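Local coordinates for fatty acid multifunctional protein (atmfp2) (Arabidopsis thaliana, PDB 2WTB) that hydrates long-chain enoyl-CoA and oxidises 3-hydroxyacyl-CoA with NAD in peroxisomal fatty acid beta-oxidation during seed germination, at residues Cys515-Phe529 against Leu619-Phe632. Residues are numbered along the deposited sequence; the frame is centred on the assembly and turned at random.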
loop_
_atom_site.group_PDB
_atom_site.type_symbol
_atom_site.label_atom_id
_atom_site.label_comp_id
_atom_site.label_asym_id
_atom_site.label_seq_id
_atom_site.Cartn_x
_atom_site.Cartn_y
_atom_site.Cartn_z
ATOM N N CYS A 515 -32.784 12.984 -8.448
ATOM C CA CYS A 515 -33.362 14.085 -7.690
ATOM C C CYS A 515 -32.955 15.444 -8.255
ATOM O O CYS A 515 -33.365 16.485 -7.740
ATOM C CB CYS A 515 -32.976 13.981 -6.216
ATOM S SG CYS A 515 -33.833 12.661 -5.335
ATOM N N GLY A 516 -32.148 15.428 -9.312
ATOM C CA GLY A 516 -31.766 16.650 -9.995
ATOM C C GLY A 516 -30.284 16.973 -9.940
ATOM O O GLY A 516 -29.791 17.785 -10.723
ATOM N N ALA A 517 -29.571 16.339 -9.014
ATOM C CA ALA A 517 -28.147 16.604 -8.833
ATOM C C ALA A 517 -27.350 16.332 -10.106
ATOM O O ALA A 517 -27.445 15.252 -10.689
ATOM C CB ALA A 517 -27.598 15.782 -7.671
ATOM N N ASP A 518 -26.566 17.318 -10.533
ATOM C CA ASP A 518 -25.711 17.167 -11.708
ATOM C C ASP A 518 -24.645 16.099 -11.466
ATOM O O ASP A 518 -23.818 16.231 -10.562
ATOM C CB ASP A 518 -25.054 18.502 -12.059
ATOM C CG ASP A 518 -24.393 18.489 -13.424
ATOM O OD1 ASP A 518 -23.706 17.496 -13.745
ATOM O OD2 ASP A 518 -24.556 19.475 -14.175
ATOM N N PRO A 519 -24.659 15.035 -12.284
ATOM C CA PRO A 519 -23.763 13.882 -12.127
ATOM C C PRO A 519 -22.292 14.274 -12.205
ATOM O O PRO A 519 -21.474 13.755 -11.443
ATOM C CB PRO A 519 -24.123 12.989 -13.321
ATOM C CG PRO A 519 -25.482 13.431 -13.745
ATOM C CD PRO A 519 -25.541 14.896 -13.455
ATOM N N TYR A 520 -21.966 15.175 -13.125
ATOM C CA TYR A 520 -20.582 15.576 -13.350
ATOM C C TYR A 520 -20.029 16.388 -12.181
ATOM O O TYR A 520 -18.831 16.346 -11.901
ATOM C CB TYR A 520 -20.461 16.348 -14.664
ATOM C CG TYR A 520 -21.073 15.612 -15.834
ATOM C CD1 TYR A 520 -20.373 14.609 -16.491
ATOM C CD2 TYR A 520 -22.354 15.912 -16.273
ATOM C CE1 TYR A 520 -20.933 13.929 -17.557
ATOM C CE2 TYR A 520 -22.920 15.238 -17.338
ATOM C CZ TYR A 520 -22.207 14.248 -17.976
ATOM O OH TYR A 520 -22.769 13.577 -19.038
ATOM N N LEU A 521 -20.905 17.121 -11.500
ATOM C CA LEU A 521 -20.520 17.808 -10.273
ATOM C C LEU A 521 -20.186 16.771 -9.205
ATOM O O LEU A 521 -19.193 16.898 -8.488
ATOM C CB LEU A 521 -21.644 18.723 -9.783
ATOM C CG LEU A 521 -22.106 19.845 -10.716
ATOM C CD1 LEU A 521 -23.218 20.657 -10.064
ATOM C CD2 LEU A 521 -20.943 20.744 -11.109
ATOM N N ILE A 522 -21.026 15.743 -9.109
ATOM C CA ILE A 522 -20.800 14.643 -8.179
ATOM C C ILE A 522 -19.399 14.069 -8.360
ATOM O O ILE A 522 -18.624 13.982 -7.407
ATOM C CB ILE A 522 -21.821 13.508 -8.389
ATOM C CG1 ILE A 522 -23.254 14.036 -8.295
ATOM C CG2 ILE A 522 -21.591 12.388 -7.380
ATOM C CD1 ILE A 522 -23.693 14.379 -6.889
ATOM N N ASP A 523 -19.083 13.680 -9.592
ATOM C CA ASP A 523 -17.787 13.087 -9.906
ATOM C C ASP A 523 -16.628 14.011 -9.552
ATOM O O ASP A 523 -15.637 13.574 -8.968
ATOM C CB ASP A 523 -17.716 12.697 -11.384
ATOM C CG ASP A 523 -18.485 11.426 -11.687
ATOM O OD1 ASP A 523 -19.241 10.963 -10.807
ATOM O OD2 ASP A 523 -18.333 10.887 -12.802
ATOM N N ARG A 524 -16.757 15.286 -9.903
ATOM C CA ARG A 524 -15.696 16.255 -9.651
ATOM C C ARG A 524 -15.480 16.472 -8.156
ATOM O O ARG A 524 -14.345 16.583 -7.692
ATOM C CB ARG A 524 -16.009 17.586 -10.340
ATOM N N ALA A 525 -16.574 16.530 -7.406
ATOM C CA ALA A 525 -16.494 16.745 -5.968
ATOM C C ALA A 525 -15.782 15.585 -5.289
ATOM O O ALA A 525 -15.028 15.774 -4.333
ATOM C CB ALA A 525 -17.884 16.926 -5.383
ATOM N N ILE A 526 -16.023 14.382 -5.802
ATOM C CA ILE A 526 -15.525 13.160 -5.182
ATOM C C ILE A 526 -14.143 12.758 -5.699
ATOM O O ILE A 526 -13.357 12.145 -4.975
ATOM C CB ILE A 526 -16.531 12.005 -5.359
ATOM C CG1 ILE A 526 -17.830 12.332 -4.617
ATOM C CG2 ILE A 526 -15.944 10.698 -4.861
ATOM C CD1 ILE A 526 -18.928 11.312 -4.811
ATOM N N SER A 527 -13.846 13.107 -6.947
ATOM C CA SER A 527 -12.525 12.847 -7.509
ATOM C C SER A 527 -11.495 13.761 -6.861
ATOM O O SER A 527 -10.304 13.449 -6.827
ATOM C CB SER A 527 -12.528 13.047 -9.025
ATOM O OG SER A 527 -13.280 12.036 -9.673
ATOM N N LYS A 528 -11.967 14.892 -6.349
ATOM C CA LYS A 528 -11.104 15.845 -5.666
ATOM C C LYS A 528 -10.997 15.466 -4.200
ATOM O O LYS A 528 -10.008 15.773 -3.537
ATOM C CB LYS A 528 -11.650 17.268 -5.811
ATOM C CG LYS A 528 -10.769 18.338 -5.184
ATOM C CD LYS A 528 -11.196 19.732 -5.617
ATOM C CE LYS A 528 -12.628 20.027 -5.207
ATOM N NZ LYS A 528 -13.060 21.384 -5.641
ATOM N N PHE A 529 -12.029 14.793 -3.701
ATOM C CA PHE A 529 -12.046 14.319 -2.322
ATOM C C PHE A 529 -10.865 13.396 -2.047
ATOM O O PHE A 529 -10.377 13.321 -0.923
ATOM C CB PHE A 529 -13.362 13.596 -2.024
ATOM C CG PHE A 529 -13.397 12.924 -0.682
ATOM C CD1 PHE A 529 -13.302 13.664 0.484
ATOM C CD2 PHE A 529 -13.538 11.547 -0.586
ATOM C CE1 PHE A 529 -13.338 13.043 1.721
ATOM C CE2 PHE A 529 -13.577 10.922 0.647
ATOM C CZ PHE A 529 -13.476 11.670 1.801
ATOM N N LEU A 619 -31.877 18.613 -3.902
ATOM C CA LEU A 619 -30.646 17.835 -3.858
ATOM C C LEU A 619 -29.753 18.264 -5.013
ATOM O O LEU A 619 -28.593 17.858 -5.109
ATOM C CB LEU A 619 -30.945 16.336 -3.930
ATOM C CG LEU A 619 -31.302 15.658 -2.605
ATOM C CD1 LEU A 619 -32.331 16.467 -1.832
ATOM C CD2 LEU A 619 -31.797 14.237 -2.833
ATOM N N ALA A 620 -30.316 19.088 -5.891
ATOM C CA ALA A 620 -29.555 19.724 -6.956
ATOM C C ALA A 620 -29.100 21.093 -6.473
ATOM O O ALA A 620 -29.913 21.904 -6.027
ATOM C CB ALA A 620 -30.405 19.853 -8.207
ATOM N N ASN A 621 -27.801 21.347 -6.557
ATOM C CA ASN A 621 -27.234 22.579 -6.028
ATOM C C ASN A 621 -26.601 22.327 -4.665
ATOM O O ASN A 621 -26.292 23.264 -3.927
ATOM N N LEU A 622 -26.416 21.052 -4.337
ATOM C CA LEU A 622 -25.783 20.666 -3.083
ATOM C C LEU A 622 -24.310 21.058 -3.087
ATOM O O LEU A 622 -23.693 21.179 -4.147
ATOM C CB LEU A 622 -25.933 19.162 -2.848
ATOM N N SER A 623 -23.755 21.268 -1.898
ATOM C CA SER A 623 -22.345 21.615 -1.761
ATOM C C SER A 623 -21.478 20.375 -1.939
ATOM O O SER A 623 -21.945 19.254 -1.745
ATOM C CB SER A 623 -22.083 22.249 -0.392
ATOM O OG SER A 623 -20.701 22.497 -0.197
ATOM N N GLU A 624 -20.219 20.577 -2.315
ATOM C CA GLU A 624 -19.295 19.467 -2.503
ATOM C C GLU A 624 -19.163 18.649 -1.224
ATOM O O GLU A 624 -19.038 17.424 -1.269
ATOM C CB GLU A 624 -17.925 19.966 -2.959
ATOM C CG GLU A 624 -17.868 20.377 -4.421
ATOM C CD GLU A 624 -16.458 20.694 -4.881
ATOM O OE1 GLU A 624 -15.517 20.521 -4.077
ATOM O OE2 GLU A 624 -16.290 21.116 -6.045
ATOM N N LYS A 625 -19.194 19.331 -0.084
ATOM C CA LYS A 625 -19.169 18.652 1.206
ATOM C C LYS A 625 -20.388 17.745 1.351
ATOM O O LYS A 625 -20.281 16.610 1.814
ATOM C CB LYS A 625 -19.128 19.667 2.351
ATOM C CG LYS A 625 -19.240 19.036 3.730
ATOM C CD LYS A 625 -19.252 20.082 4.833
ATOM C CE LYS A 625 -19.296 19.423 6.204
ATOM N NZ LYS A 625 -19.344 20.418 7.311
ATOM N N ASP A 626 -21.545 18.258 0.940
ATOM C CA ASP A 626 -22.801 17.523 1.038
ATOM C C ASP A 626 -22.844 16.329 0.090
ATOM O O ASP A 626 -23.302 15.250 0.468
ATOM C CB ASP A 626 -23.988 18.454 0.777
ATOM C CG ASP A 626 -24.160 19.495 1.864
ATOM O OD1 ASP A 626 -23.572 19.310 2.953
ATOM O OD2 ASP A 626 -24.880 20.493 1.632
ATOM N N ILE A 627 -22.378 16.522 -1.141
ATOM C CA ILE A 627 -22.295 15.423 -2.096
ATOM C C ILE A 627 -21.495 14.283 -1.483
ATOM O O ILE A 627 -21.962 13.146 -1.406
ATOM C CB ILE A 627 -21.612 15.848 -3.407
ATOM C CG1 ILE A 627 -22.554 16.700 -4.256
ATOM C CG2 ILE A 627 -21.168 14.624 -4.192
ATOM C CD1 ILE A 627 -21.940 17.157 -5.564
ATOM N N ILE A 628 -20.285 14.603 -1.040
ATOM C CA ILE A 628 -19.424 13.630 -0.390
ATOM C C ILE A 628 -20.119 13.004 0.815
ATOM O O ILE A 628 -20.148 11.782 0.958
ATOM C CB ILE A 628 -18.094 14.273 0.050
ATOM C CG1 ILE A 628 -17.268 14.669 -1.176
ATOM C CG2 ILE A 628 -17.305 13.321 0.927
ATOM C CD1 ILE A 628 -16.063 15.521 -0.852
ATOM N N GLU A 629 -20.697 13.842 1.670
ATOM C CA GLU A 629 -21.303 13.360 2.908
ATOM C C GLU A 629 -22.499 12.437 2.682
ATOM O O GLU A 629 -22.718 11.504 3.451
ATOM C CB GLU A 629 -21.686 14.526 3.823
ATOM C CG GLU A 629 -20.499 15.164 4.527
ATOM C CD GLU A 629 -20.899 15.958 5.756
ATOM O OE1 GLU A 629 -22.111 16.191 5.949
ATOM O OE2 GLU A 629 -19.997 16.348 6.529
ATOM N N MET A 630 -23.266 12.696 1.628
ATOM C CA MET A 630 -24.438 11.880 1.325
ATOM C C MET A 630 -24.061 10.620 0.548
ATOM O O MET A 630 -24.856 9.687 0.428
ATOM C CB MET A 630 -25.480 12.686 0.543
ATOM C CG MET A 630 -26.039 13.882 1.296
ATOM S SD MET A 630 -27.508 14.583 0.514
ATOM C CE MET A 630 -28.705 13.291 0.832
ATOM N N THR A 631 -22.841 10.596 0.026
ATOM C CA THR A 631 -22.383 9.474 -0.779
ATOM C C THR A 631 -21.505 8.521 0.030
ATOM O O THR A 631 -21.399 7.339 -0.293
ATOM C CB THR A 631 -21.614 9.967 -2.026
ATOM O OG1 THR A 631 -22.492 10.738 -2.853
ATOM C CG2 THR A 631 -21.077 8.798 -2.830
ATOM N N PHE A 632 -20.889 9.037 1.089
ATOM C CA PHE A 632 -19.919 8.257 1.855
ATOM C C PHE A 632 -20.405 7.823 3.234
ATOM O O PHE A 632 -20.002 6.774 3.735
ATOM C CB PHE A 632 -18.598 9.015 1.971
ATOM C CG PHE A 632 -17.719 8.868 0.771
ATOM C CD1 PHE A 632 -16.955 7.729 0.595
ATOM C CD2 PHE A 632 -17.664 9.859 -0.188
ATOM C CE1 PHE A 632 -16.149 7.588 -0.515
ATOM C CE2 PHE A 632 -16.854 9.723 -1.300
ATOM C CZ PHE A 632 -16.099 8.590 -1.465
#
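K528 NZ meets both carboxylate oxygens of E624, at 3.0 Å from OE1 and a longer 3.3 Å from OE2, in a salt bridge whose individual hydrogen bonds are weak. The lysine reaches it by bending at chi3 (60°), and E624 CG packs against A525 CB. This exposed ion pair borders an apolar interior, an example of two helices interlocking almost at right angles: the axes of 519-529 and 624-632 cross at -84°. I627 enters as a knob among L521, I522, A525 and I526, its CD1 lying 3.5 Å from I522 CD1; I526 returns the gesture, seated among I627, I628, T631 and F632. Next to K528 in sequence, F529, its CG anti to the backbone N (chi1 173°), offers one ring face to I628, whose CG2 stands 4.0 Å from the ring centroid, nearly on the normal. F632 meets the same ring obliquely, while its edge receives I526 CG2. Replacing F529 with an alanine would probably strip I628 CG2 of its aromatic cover and open a gap beside F632. Before the helices, A620 CB abuts the carbonyl O of G516, whose positive phi closes helix 498-514 in a Schellman motif. Such reciprocal knobs-into-holes packing joins helix 519-529, of the 3-hydroxyacyl-CoA dehydrogenase C-terminal domain family, to helix 624-644.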